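Side-chain contacts in serine racemase (Enterococcus faecalis, PDB 4ECL), which belongs to the alanine racemase family, in which an alpha/beta (TIM) barrel domain is followed by a beta-rich C-terminal domain: residues Leu9-Asn14 / Tyr42-Tyr47; Lys25-Ser28 / Glu32-Ala35; Tyr52-Gly57 / Gly76-Ile81; Ala122-Asp127 / Asp141-Ala146; Ala306-Lys311 / Leu317-Thr322. All blocks are in the same frame, centred on the assembly; numbering follows the deposited sequence.

Contact 1: Leu9-Asn14 / Tyr42-Tyr47. With SO4 (sulfate ion), chain G.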
# COMPACT_ATOMS: atom_id res chain seq x y z
N LEU A 9 -0.63 -13.67 3.24
CA LEU A 9 0.81 -13.83 3.22
C LEU A 9 1.16 -15.00 4.12
O LEU A 9 0.56 -15.18 5.18
CB LEU A 9 1.52 -12.58 3.73
CG LEU A 9 1.39 -11.32 2.87
CD1 LEU A 9 1.86 -10.11 3.64
CD2 LEU A 9 2.19 -11.48 1.58
N GLU A 10 2.14 -15.78 3.68
CA GLU A 10 2.61 -16.92 4.45
C GLU A 10 4.06 -16.62 4.79
O GLU A 10 4.86 -16.33 3.91
CB GLU A 10 2.49 -18.21 3.61
CG GLU A 10 1.36 -19.12 4.03
CD GLU A 10 1.39 -20.47 3.32
OE1 GLU A 10 0.31 -21.00 2.99
OE2 GLU A 10 2.50 -21.01 3.11
N ILE A 11 4.36 -16.64 6.09
CA ILE A 11 5.69 -16.27 6.59
C ILE A 11 6.44 -17.52 7.03
O ILE A 11 6.06 -18.17 8.01
CB ILE A 11 5.57 -15.30 7.78
CG1 ILE A 11 4.80 -14.05 7.37
CG2 ILE A 11 6.94 -14.90 8.28
CD1 ILE A 11 5.42 -13.31 6.21
N ASN A 12 7.50 -17.87 6.30
CA ASN A 12 8.26 -19.07 6.62
C ASN A 12 9.26 -18.79 7.74
O ASN A 12 10.39 -18.32 7.49
CB ASN A 12 8.97 -19.63 5.38
CG ASN A 12 9.60 -21.01 5.63
OD1 ASN A 12 9.99 -21.33 6.76
ND2 ASN A 12 9.69 -21.84 4.59
N LEU A 13 8.85 -19.06 8.98
CA LEU A 13 9.67 -18.75 10.14
C LEU A 13 10.97 -19.57 10.19
O LEU A 13 11.99 -19.10 10.68
CB LEU A 13 8.86 -18.94 11.43
CG LEU A 13 7.80 -17.86 11.66
CD1 LEU A 13 7.22 -18.00 13.05
CD2 LEU A 13 8.36 -16.45 11.44
N ASN A 14 10.92 -20.79 9.67
CA ASN A 14 12.12 -21.59 9.57
C ASN A 14 13.14 -20.93 8.67
O ASN A 14 14.31 -20.90 8.99
CB ASN A 14 11.80 -22.99 9.06
CG ASN A 14 11.51 -23.96 10.18
OD1 ASN A 14 12.42 -24.62 10.70
ND2 ASN A 14 10.25 -24.03 10.59
N TYR A 42 8.97 -4.85 6.52
CA TYR A 42 9.03 -4.93 5.07
C TYR A 42 7.86 -5.75 4.54
O TYR A 42 8.01 -6.54 3.60
CB TYR A 42 10.34 -5.55 4.61
CG TYR A 42 11.55 -4.64 4.70
CD1 TYR A 42 11.83 -3.92 5.86
CD2 TYR A 42 12.44 -4.55 3.65
CE1 TYR A 42 12.95 -3.09 5.94
CE2 TYR A 42 13.58 -3.74 3.72
CZ TYR A 42 13.82 -3.00 4.87
OH TYR A 42 14.95 -2.20 4.93
N GLY A 43 6.70 -5.56 5.17
CA GLY A 43 5.46 -6.18 4.72
C GLY A 43 5.21 -7.58 5.27
O GLY A 43 4.14 -8.14 5.06
N HIS A 44 6.18 -8.12 5.99
CA HIS A 44 6.10 -9.49 6.49
C HIS A 44 5.20 -9.61 7.72
O HIS A 44 4.88 -10.72 8.15
CB HIS A 44 7.50 -10.00 6.83
CG HIS A 44 8.36 -10.23 5.63
ND1 HIS A 44 8.79 -9.20 4.83
CD2 HIS A 44 8.84 -11.37 5.09
CE1 HIS A 44 9.51 -9.70 3.84
NE2 HIS A 44 9.56 -11.01 3.97
N GLY A 45 4.80 -8.48 8.28
CA GLY A 45 4.05 -8.50 9.52
C GLY A 45 4.97 -8.23 10.70
O GLY A 45 5.76 -9.09 11.09
N MSE A 46 4.88 -7.03 11.27
CA MSE A 46 5.79 -6.65 12.33
C MSE A 46 5.59 -7.47 13.60
O MSE A 46 6.56 -7.83 14.27
CB MSE A 46 5.71 -5.15 12.64
CG MSE A 46 7.00 -4.60 13.23
SE MSE A 46 6.92 -2.72 13.70
CE MSE A 46 6.44 -1.99 11.96
N TYR A 47 4.34 -7.78 13.92
CA TYR A 47 4.05 -8.55 15.12
C TYR A 47 4.62 -9.96 15.00
O TYR A 47 5.33 -10.44 15.89
CB TYR A 47 2.54 -8.62 15.38
CG TYR A 47 2.17 -9.47 16.57
CD1 TYR A 47 2.51 -9.07 17.86
CD2 TYR A 47 1.48 -10.67 16.42
CE1 TYR A 47 2.18 -9.84 18.96
CE2 TYR A 47 1.14 -11.45 17.52
CZ TYR A 47 1.50 -11.02 18.79
OH TYR A 47 1.18 -11.78 19.90
S SO4 G . 18.44 -2.85 3.71
O1 SO4 G . 18.28 -1.61 4.48
O2 SO4 G . 19.17 -3.83 4.51
O3 SO4 G . 17.10 -3.35 3.39
O4 SO4 G . 19.15 -2.56 2.46
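Leu9 and Ile11, side chains on alternate residues of strand 7-11, both press their end methyls against backbone carbonyls of the turn Gly43-His44. The van der Waals part begins with two short approaches of methyls to backbone carbonyl oxygens: Leu9 CD1 lies 3.3 Å from Gly43 O, and Ile11 CD1 lies 3.3 Å from His44 O. Ile11 has CG1 anti to its own carbonyl carbon (chi1 -58°), and a second turn at chi2 brings CD1 alongside His44, where it is 4.0 Å from His44 CB. That methyl also meets the imidazole obliquely at CD2. These last two contacts are carbon to carbon, and all four residues are buried.

The polar interactions stay within segment 42-47 or leave it. His44 ND1 donates a weak bond back to Tyr42 O (3.0 Å, bent to 134°), which may help to set the ring's rotation; the N-H is shared with Ala41 O, also weakly. The Tyr42 side chain takes no part in the strand contact; its OH donates to O3 of the sulfate ion at 2.9 Å, an anion also held by Ser204, Gly221 and Val222. Gly43 has positive phi (87°), a conformation that favours glycine and lets the chain leave helix 38-42.

Around this junction, the ring of Tyr225 stacks on His44, strand 245-257 touches Leu9 and His44 through Leu245, strand 369-372 flanks Ile11 through Ile370, and helix 46-55 starts just beyond Gly45.

Contact 2: Lys25-Ser28 / Glu32-Ala35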
# COMPACT_ATOMS: atom_id res chain seq x y z
N LYS A 25 26.70 -15.51 11.17
CA LYS A 25 27.92 -16.24 10.84
C LYS A 25 28.90 -15.38 10.05
O LYS A 25 30.11 -15.50 10.21
CB LYS A 25 27.60 -17.49 10.03
CG LYS A 25 27.38 -18.75 10.85
CD LYS A 25 27.22 -19.95 9.93
CE LYS A 25 28.29 -19.95 8.85
NZ LYS A 25 28.13 -21.09 7.90
N ALA A 26 28.37 -14.53 9.18
CA ALA A 26 29.22 -13.67 8.38
C ALA A 26 29.71 -12.45 9.17
O ALA A 26 30.52 -11.66 8.67
CB ALA A 26 28.50 -13.24 7.12
N MSE A 27 29.24 -12.32 10.41
CA MSE A 27 29.58 -11.16 11.24
C MSE A 27 30.73 -11.44 12.19
O MSE A 27 30.96 -12.59 12.54
CB MSE A 27 28.38 -10.75 12.09
CG MSE A 27 27.25 -10.19 11.34
SE MSE A 27 25.90 -9.51 12.57
CE MSE A 27 24.49 -9.46 11.24
N SER A 28 31.42 -10.39 12.63
CA SER A 28 32.38 -10.51 13.72
C SER A 28 31.65 -10.94 14.97
O SER A 28 30.49 -10.59 15.17
CB SER A 28 33.08 -9.18 13.98
OG SER A 28 34.04 -8.93 12.97
N GLU A 32 26.66 -7.15 16.47
CA GLU A 32 25.29 -7.59 16.72
C GLU A 32 24.36 -7.34 15.53
O GLU A 32 24.45 -6.32 14.84
CB GLU A 32 24.76 -6.91 17.98
CG GLU A 32 23.60 -7.64 18.63
CD GLU A 32 23.03 -6.89 19.81
OE1 GLU A 32 23.77 -6.09 20.42
OE2 GLU A 32 21.83 -7.10 20.11
N LEU A 33 23.47 -8.29 15.29
CA LEU A 33 22.47 -8.14 14.25
C LEU A 33 21.39 -7.16 14.70
O LEU A 33 20.75 -7.36 15.73
CB LEU A 33 21.87 -9.52 13.90
CG LEU A 33 21.01 -9.61 12.64
CD1 LEU A 33 21.00 -11.03 12.08
CD2 LEU A 33 19.58 -9.13 12.92
N MSE A 34 21.22 -6.07 13.95
CA MSE A 34 20.11 -5.15 14.21
C MSE A 34 19.03 -5.35 13.15
O MSE A 34 19.18 -4.95 11.99
CB MSE A 34 20.55 -3.68 14.24
CG MSE A 34 19.42 -2.74 14.63
SE MSE A 34 19.91 -0.86 14.71
CE MSE A 34 20.72 -0.82 16.49
N ALA A 35 17.94 -6.00 13.56
CA ALA A 35 16.93 -6.38 12.61
C ALA A 35 16.08 -5.16 12.29
O ALA A 35 15.48 -4.55 13.18
CB ALA A 35 16.08 -7.51 13.18
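Met27 against Leu33 is a small apolar contact, partly buried, between the loop that follows helix 13-25 and the barrel strand 32-36. The selenomethionine at Met27 does nearly all the reaching. Its CG is anti to the carbonyl carbon (chi1 -69°) and the chain beyond is extended, carrying SE and CE to the strand although the nearest alpha carbons, those of Met27 and Glu32, are 7.8 Å apart.

Two atoms of that chain touch the strand, each differently. The terminal CE nestles into the branch of Leu33, 3.7 Å from Leu33 CB and 3.8 Å from Leu33 CG, with Leu33 CD1 at 3.9 Å. The selenium rests over the peptide link instead, 4.0 Å from Glu32 C and 3.8 Å from Leu33 N, distances that suit van der Waals contact. The two side chains run at about a right angle, so the methyl of one abuts the flank of the other. Leu33 also packs on Val220 of strand 217-220.

Glu32 takes part through its backbone: its side chain leaves in the other direction, and OE2 is hydrogen-bonded to Ser59 OG. Met34 likewise heads away, toward Ala62, Leu82 and Arg219 on other strands, consistent with the inner side of the barrel. Leu33, by contrast, is covered by the alpha-to-beta loop leading into its own strand, as fits an outward-facing residue of a TIM barrel.

Contact 3: Tyr52-Gly57 / Gly76-Ile81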
# COMPACT_ATOMS: atom_id res chain seq x y z
N TYR A 52 9.07 -13.38 16.91
CA TYR A 52 9.85 -14.57 16.60
C TYR A 52 11.36 -14.27 16.63
O TYR A 52 12.16 -15.07 17.14
CB TYR A 52 9.44 -15.17 15.24
CG TYR A 52 10.09 -16.51 14.96
CD1 TYR A 52 9.62 -17.67 15.57
CD2 TYR A 52 11.19 -16.62 14.10
CE1 TYR A 52 10.21 -18.89 15.33
CE2 TYR A 52 11.79 -17.85 13.86
CZ TYR A 52 11.29 -18.98 14.47
OH TYR A 52 11.86 -20.21 14.24
N LEU A 53 11.75 -13.12 16.08
CA LEU A 53 13.16 -12.72 16.10
C LEU A 53 13.70 -12.64 17.52
O LEU A 53 14.79 -13.13 17.80
CB LEU A 53 13.35 -11.38 15.40
CG LEU A 53 13.17 -11.43 13.88
CD1 LEU A 53 13.38 -10.05 13.25
CD2 LEU A 53 14.09 -12.49 13.27
N GLU A 54 12.93 -12.01 18.41
CA GLU A 54 13.32 -11.95 19.81
C GLU A 54 13.35 -13.35 20.42
O GLU A 54 14.20 -13.66 21.27
CB GLU A 54 12.40 -11.03 20.60
CG GLU A 54 12.85 -10.82 22.04
CD GLU A 54 12.20 -9.60 22.69
OE1 GLU A 54 12.83 -8.53 22.72
OE2 GLU A 54 11.06 -9.72 23.18
N GLN A 55 12.43 -14.21 19.99
CA GLN A 55 12.40 -15.56 20.52
C GLN A 55 13.69 -16.29 20.19
O GLN A 55 14.26 -16.99 21.03
CB GLN A 55 11.19 -16.33 19.98
CG GLN A 55 11.07 -17.75 20.53
CD GLN A 55 9.97 -18.54 19.83
OE1 GLN A 55 8.84 -18.07 19.70
NE2 GLN A 55 10.30 -19.75 19.38
N ILE A 56 14.18 -16.11 18.96
CA ILE A 56 15.37 -16.83 18.54
C ILE A 56 16.68 -16.13 18.92
O ILE A 56 17.76 -16.61 18.57
CB ILE A 56 15.35 -17.18 17.05
CG1 ILE A 56 15.31 -15.92 16.19
CG2 ILE A 56 14.14 -18.06 16.75
CD1 ILE A 56 15.62 -16.20 14.73
N GLY A 57 16.58 -15.02 19.65
CA GLY A 57 17.76 -14.42 20.26
C GLY A 57 18.25 -13.11 19.67
O GLY A 57 19.25 -12.58 20.13
N GLY A 76 5.26 -6.89 23.36
CA GLY A 76 6.07 -7.58 24.35
C GLY A 76 7.56 -7.59 24.04
O GLY A 76 8.33 -8.31 24.69
N ILE A 77 7.98 -6.78 23.07
CA ILE A 77 9.39 -6.71 22.71
C ILE A 77 10.15 -6.00 23.83
O ILE A 77 9.79 -4.91 24.24
CB ILE A 77 9.62 -6.00 21.37
CG1 ILE A 77 8.95 -6.80 20.24
CG2 ILE A 77 11.10 -5.88 21.08
CD1 ILE A 77 9.46 -8.23 20.15
N SER A 78 11.19 -6.65 24.34
CA SER A 78 11.91 -6.11 25.48
C SER A 78 13.32 -5.66 25.11
O SER A 78 13.97 -4.96 25.89
CB SER A 78 12.00 -7.16 26.58
OG SER A 78 12.85 -8.22 26.17
N SER A 79 13.78 -6.05 23.93
CA SER A 79 15.11 -5.68 23.46
C SER A 79 15.20 -4.19 23.09
O SER A 79 14.19 -3.48 23.02
CB SER A 79 15.51 -6.53 22.26
OG SER A 79 15.47 -7.89 22.59
N GLU A 80 16.43 -3.73 22.86
CA GLU A 80 16.62 -2.34 22.45
C GLU A 80 16.00 -2.11 21.08
O GLU A 80 15.98 -2.99 20.21
CB GLU A 80 18.10 -1.94 22.47
CG GLU A 80 18.99 -2.71 21.49
CD GLU A 80 20.48 -2.48 21.75
OE1 GLU A 80 20.81 -1.83 22.76
OE2 GLU A 80 21.31 -2.97 20.95
N ILE A 81 15.46 -0.90 20.91
CA ILE A 81 14.83 -0.49 19.66
C ILE A 81 15.37 0.89 19.27
O ILE A 81 15.41 1.79 20.10
CB ILE A 81 13.30 -0.40 19.82
CG1 ILE A 81 12.73 -1.73 20.32
CG2 ILE A 81 12.63 0.04 18.51
CD1 ILE A 81 11.31 -1.63 20.86
O HOH W 1 10.73 -10.14 25.55
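Glu54 OE1 is gripped by three donors at once: Ser79 OG at 2.7 Å, Ser79 N at 2.9 Å and Ser78 N at 3.0 Å. They reach the oxygen by different routes. Ser78 N uses the syn lone pair with an N-H...O angle of 149°; Ser79 N comes in nearly in line with the C-O bond; and the Ser79 hydroxyl arrives on the anti side, 17° out of the carboxylate plane. Ser78 N also makes a weak, 3.3 Å bond to Glu54 OE2. Several bonds on one oxygen hold the carboxylate's rotation, and they would probably favour the charged form.

The reach depends on an extended chain: CG is anti to the backbone N (chi1 -174°), sending the carboxylate from the last turn of helix 46-55 to the loop. Ile77 lies alongside the Glu54 chain, Ile77 CD1 4.1 Å from Glu54 CB, and its methyls also border the carboxylate, Ile77 CG2 being 3.6 Å from Glu54 OE1. A water is bonded to Ser78 OG at 2.9 Å; its very short approach to Glu54 OE2 is doubtful.

Arg73 secures the same loop by bonding to Ile77 O and Ser79 O. Both helices that lead into this region end in Schellman motifs, at Gly57 and Gly76. Gly57 precedes strand 60-63 and Gly76 precedes strand 80-83, so the carboxylate bridges two successive alpha-to-beta turns of the TIM barrel.

Contact 4: Ala122-Asp127 / Asp141-Ala146; sequences AHIKID and DKILAA
Ile124, Ile126, Ile143 and Ala146 meet through aliphatic carbons alone, so no ring or amide face takes part between the segments. Aromatic rings come from neighbouring elements: Phe135, on the short strand 135-136, touches Ile124, Ile143 and Ala146, and Phe182 of helix 169-191 touches Ile126. Ile143 faces both strand isoleucines and offers each a different branch. Ile143 CG2 meets Ile124 CD1 at 3.8 Å. Ile143 CD1 meets Ile126 CD1, also at 3.8 Å, and Ile143 CG1 is 4.1 Å from Ile126 CD1. Both isoleucine pairs cross at about a right angle.

One helical turn on from Ile143, Ala146 CB sits 4.0 Å from Ile124 CD1, so Ile124 CD1 touches both Ile143 and Ala146. Strand 120-127 and helix 140-146 belong to a beta-alpha-beta unit of the TIM barrel, whose next strand, 152-158, pairs in parallel with the first. The axes agree with this: the short segments run antiparallel at 174°, with 10.2 Å between them, a spacing filled by the isoleucines.

The torsions help to direct the two strand side chains. Ile124 has CG1 anti to the backbone N (chi1 177°), projecting CD1 toward the helix, whereas Ile126, with CG1 anti to its carbonyl carbon (chi1 -50°), starts off at an angle to the helix and bends back to Ile143. Ile157 of strand 152-158 touches Ile124 and Ile126, and Leu189 of helix 169-191 packs on Ile143.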
# COMPACT_ATOMS: atom_id res chain seq x y z
N ALA A 122 20.14 7.61 22.92
CA ALA A 122 20.19 8.06 21.54
C ALA A 122 21.36 7.50 20.75
O ALA A 122 22.35 7.06 21.32
CB ALA A 122 20.24 9.59 21.50
N HIS A 123 21.23 7.52 19.43
CA HIS A 123 22.37 7.30 18.54
C HIS A 123 22.46 8.52 17.67
O HIS A 123 21.45 8.96 17.10
CB HIS A 123 22.18 6.08 17.64
CG HIS A 123 22.32 4.77 18.35
ND1 HIS A 123 22.65 3.60 17.69
CD2 HIS A 123 22.16 4.43 19.65
CE1 HIS A 123 22.69 2.61 18.55
NE2 HIS A 123 22.39 3.08 19.75
N ILE A 124 23.66 9.10 17.56
CA ILE A 124 23.82 10.26 16.69
C ILE A 124 24.07 9.79 15.26
O ILE A 124 24.83 8.86 15.03
CB ILE A 124 24.93 11.23 17.18
CG1 ILE A 124 25.10 12.38 16.20
CG2 ILE A 124 26.24 10.49 17.37
CD1 ILE A 124 25.93 13.58 16.78
N LYS A 125 23.41 10.44 14.31
CA LYS A 125 23.58 10.08 12.92
C LYS A 125 24.53 11.04 12.26
O LYS A 125 24.46 12.25 12.48
CB LYS A 125 22.23 10.06 12.17
CG LYS A 125 22.36 9.58 10.72
CD LYS A 125 21.06 9.08 10.12
CE LYS A 125 21.33 8.38 8.78
NZ LYS A 125 20.12 7.72 8.21
N ILE A 126 25.44 10.52 11.44
CA ILE A 126 26.36 11.40 10.74
C ILE A 126 26.06 11.34 9.26
O ILE A 126 26.00 10.26 8.68
CB ILE A 126 27.83 10.96 10.93
CG1 ILE A 126 28.15 10.73 12.42
CG2 ILE A 126 28.78 12.00 10.34
CD1 ILE A 126 28.21 12.02 13.23
N ASP A 127 25.87 12.48 8.63
CA ASP A 127 25.67 12.48 7.18
C ASP A 127 27.04 12.39 6.53
O ASP A 127 27.87 13.29 6.69
CB ASP A 127 24.93 13.76 6.73
CG ASP A 127 24.98 13.96 5.21
OD1 ASP A 127 25.19 12.97 4.47
OD2 ASP A 127 24.80 15.11 4.76
N ASP A 141 32.23 20.33 15.77
CA ASP A 141 32.00 20.82 17.12
C ASP A 141 30.56 20.54 17.56
O ASP A 141 30.32 20.19 18.72
CB ASP A 141 32.38 22.29 17.25
CG ASP A 141 33.91 22.49 17.34
OD1 ASP A 141 34.51 22.07 18.36
OD2 ASP A 141 34.50 23.06 16.40
N LYS A 142 29.61 20.67 16.64
CA LYS A 142 28.22 20.36 16.96
C LYS A 142 28.06 18.89 17.37
O LYS A 142 27.32 18.57 18.30
CB LYS A 142 27.31 20.73 15.80
CG LYS A 142 27.41 22.21 15.42
CD LYS A 142 26.50 22.56 14.25
CE LYS A 142 26.66 24.02 13.81
NZ LYS A 142 25.84 24.30 12.59
N ILE A 143 28.78 18.01 16.69
CA ILE A 143 28.75 16.58 17.01
C ILE A 143 29.25 16.33 18.43
O ILE A 143 28.61 15.64 19.23
CB ILE A 143 29.59 15.76 16.01
CG1 ILE A 143 28.96 15.84 14.61
CG2 ILE A 143 29.69 14.29 16.46
CD1 ILE A 143 29.89 15.42 13.49
N LEU A 144 30.40 16.91 18.76
CA LEU A 144 30.99 16.74 20.08
C LEU A 144 30.08 17.34 21.15
O LEU A 144 29.92 16.78 22.24
CB LEU A 144 32.39 17.37 20.12
CG LEU A 144 33.10 17.33 21.47
CD1 LEU A 144 33.25 15.89 21.95
CD2 LEU A 144 34.45 18.02 21.37
N ALA A 145 29.47 18.48 20.83
CA ALA A 145 28.53 19.12 21.75
C ALA A 145 27.33 18.23 22.06
O ALA A 145 26.81 18.23 23.18
CB ALA A 145 28.07 20.46 21.18
N ALA A 146 26.91 17.43 21.07
CA ALA A 146 25.77 16.55 21.25
C ALA A 146 26.11 15.47 22.28
O ALA A 146 25.22 14.86 22.87
CB ALA A 146 25.37 15.92 19.94

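Contact 5: Ala306-Lys311 / Leu317-Thr322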
# COMPACT_ATOMS: atom_id res chain seq x y z
N ALA A 306 0.07 -19.61 -14.67
CA ALA A 306 -1.20 -19.09 -15.17
C ALA A 306 -1.06 -17.60 -15.37
O ALA A 306 -1.02 -16.84 -14.39
CB ALA A 306 -2.32 -19.38 -14.18
N PRO A 307 -0.94 -17.16 -16.63
CA PRO A 307 -0.71 -15.74 -16.92
C PRO A 307 -1.90 -14.89 -16.50
O PRO A 307 -3.05 -15.30 -16.63
CB PRO A 307 -0.56 -15.71 -18.45
CG PRO A 307 -0.26 -17.12 -18.85
CD PRO A 307 -0.94 -17.99 -17.85
N ILE A 308 -1.61 -13.71 -15.96
CA ILE A 308 -2.67 -12.78 -15.61
C ILE A 308 -3.31 -12.25 -16.89
O ILE A 308 -2.62 -11.85 -17.82
CB ILE A 308 -2.12 -11.63 -14.77
CG1 ILE A 308 -1.46 -12.19 -13.51
CG2 ILE A 308 -3.24 -10.66 -14.44
CD1 ILE A 308 -0.67 -11.16 -12.73
N VAL A 309 -4.64 -12.27 -16.93
CA VAL A 309 -5.36 -11.81 -18.12
C VAL A 309 -6.16 -10.55 -17.81
O VAL A 309 -6.83 -10.45 -16.77
CB VAL A 309 -6.25 -12.92 -18.71
CG1 VAL A 309 -5.40 -14.12 -19.09
CG2 VAL A 309 -7.30 -13.35 -17.72
N GLY A 310 -6.07 -9.56 -18.70
CA GLY A 310 -6.77 -8.30 -18.54
C GLY A 310 -6.12 -7.43 -17.47
O GLY A 310 -5.05 -7.75 -16.95
N LYS A 311 -6.79 -6.33 -17.14
CA LYS A 311 -6.27 -5.40 -16.13
C LYS A 311 -6.50 -5.96 -14.73
O LYS A 311 -7.46 -6.72 -14.50
CB LYS A 311 -6.95 -4.04 -16.26
CG LYS A 311 -7.02 -3.52 -17.69
CD LYS A 311 -5.63 -3.31 -18.27
CE LYS A 311 -4.91 -2.13 -17.61
NZ LYS A 311 -3.58 -1.83 -18.24
N LEU A 317 -8.52 -10.13 -9.69
CA LEU A 317 -7.89 -10.24 -11.00
C LEU A 317 -8.21 -11.60 -11.62
O LEU A 317 -8.86 -12.45 -10.99
CB LEU A 317 -6.37 -10.01 -10.91
CG LEU A 317 -5.48 -10.89 -10.04
CD1 LEU A 317 -5.08 -12.18 -10.76
CD2 LEU A 317 -4.25 -10.10 -9.64
N ALA A 318 -7.76 -11.81 -12.86
CA ALA A 318 -8.07 -13.02 -13.60
C ALA A 318 -6.82 -13.69 -14.17
O ALA A 318 -5.91 -13.02 -14.65
CB ALA A 318 -9.05 -12.71 -14.71
N VAL A 319 -6.77 -15.02 -14.11
CA VAL A 319 -5.65 -15.74 -14.71
C VAL A 319 -6.12 -16.84 -15.64
O VAL A 319 -7.26 -17.32 -15.55
CB VAL A 319 -4.70 -16.33 -13.66
CG1 VAL A 319 -4.02 -15.21 -12.86
CG2 VAL A 319 -5.44 -17.28 -12.75
N ASP A 320 -5.24 -17.23 -16.55
CA ASP A 320 -5.56 -18.18 -17.60
C ASP A 320 -5.22 -19.59 -17.13
O ASP A 320 -4.06 -19.91 -16.92
CB ASP A 320 -4.73 -17.83 -18.83
CG ASP A 320 -5.23 -18.50 -20.08
OD1 ASP A 320 -5.99 -19.49 -19.98
OD2 ASP A 320 -4.84 -18.04 -21.17
N VAL A 321 -6.22 -20.44 -16.97
CA VAL A 321 -5.97 -21.82 -16.54
C VAL A 321 -6.37 -22.84 -17.60
O VAL A 321 -6.60 -24.01 -17.30
CB VAL A 321 -6.65 -22.15 -15.19
CG1 VAL A 321 -5.99 -21.33 -14.07
CG2 VAL A 321 -8.14 -21.87 -15.24
N THR A 322 -6.42 -22.39 -18.85
CA THR A 322 -6.78 -23.23 -19.99
C THR A 322 -5.98 -24.54 -20.03
O THR A 322 -6.51 -25.59 -20.41
CB THR A 322 -6.63 -22.47 -21.33
OG1 THR A 322 -7.31 -21.22 -21.26
CG2 THR A 322 -7.21 -23.29 -22.49
O HOH W 2 -7.39 -9.55 -14.53
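Val309 and Ala318 form the tight part of this contact: Val309 N donates to Ala318 O at 2.7 Å and 172°, and Val309 CG2 presses on Ala318 CB at 3.5 Å. The donor nevertheless lies well off the carbonyl plane, tilted by 32°. On the other face, Ile308 and Val319 make a non-hydrogen-bonded antiparallel pair with CA atoms 4.3 Å apart, and their CG1 atoms touch at 4.0 Å. Ala306 CB adds to that side by packing on Val319 CB. A second backbone bond, Asp320 N to Pro307 O at 2.9 Å, holds the far end.

Strands 304-309 and 317-320 are the arms of a beta hairpin in the sheet of the C-terminal domain. Strand 298-301 flanks one arm and 275-280 the other. Ile277 and Ile279 of the latter pack on Ala318, while Val299 and Ile301 lie against Val319.

Toward the hairpin turn the arms part. A water accepts from Ala318 N at 2.8 Å and donates to Lys311 O, linking strand 317-320 to the loop after strand 304-309. Lys311 O is also hydrogen-bonded to Arg132 of the second subunit. At the opposite end, exposed Pro307 skirts the partly exposed Asp320, Pro307 CD lying 3.9 Å from Asp320 CB. With CG anti to the backbone N (chi1 -165°), Asp320 has turned its carboxylate to its own chain: Asp320 OD1 accepts from Thr322 N at 3.1 Å, an Asx turn.

From the N terminus, contact 1 closes the first loop, bringing strand 7-11 to the turn before helix 46-55, and contact 2 is nested inside it as a short closure between helix 13-25 and strand 32-36. The others follow in series, and none cross. Contact 3 reuses helix 46-55 and meets contact 1 where Tyr52 packs on Leu13; it also touches contact 2 through Leu53 and Ala35. Contact 4 closes a later unit of the same barrel sheet, about 28 Å from contact 3 between centres. Contact 5 is a local hairpin in the C-terminal domain, about 54 Å centre to centre from contact 4. Strand 7-11 joins contact 5's sheet, so contact 1 ties that sheet to the barrel.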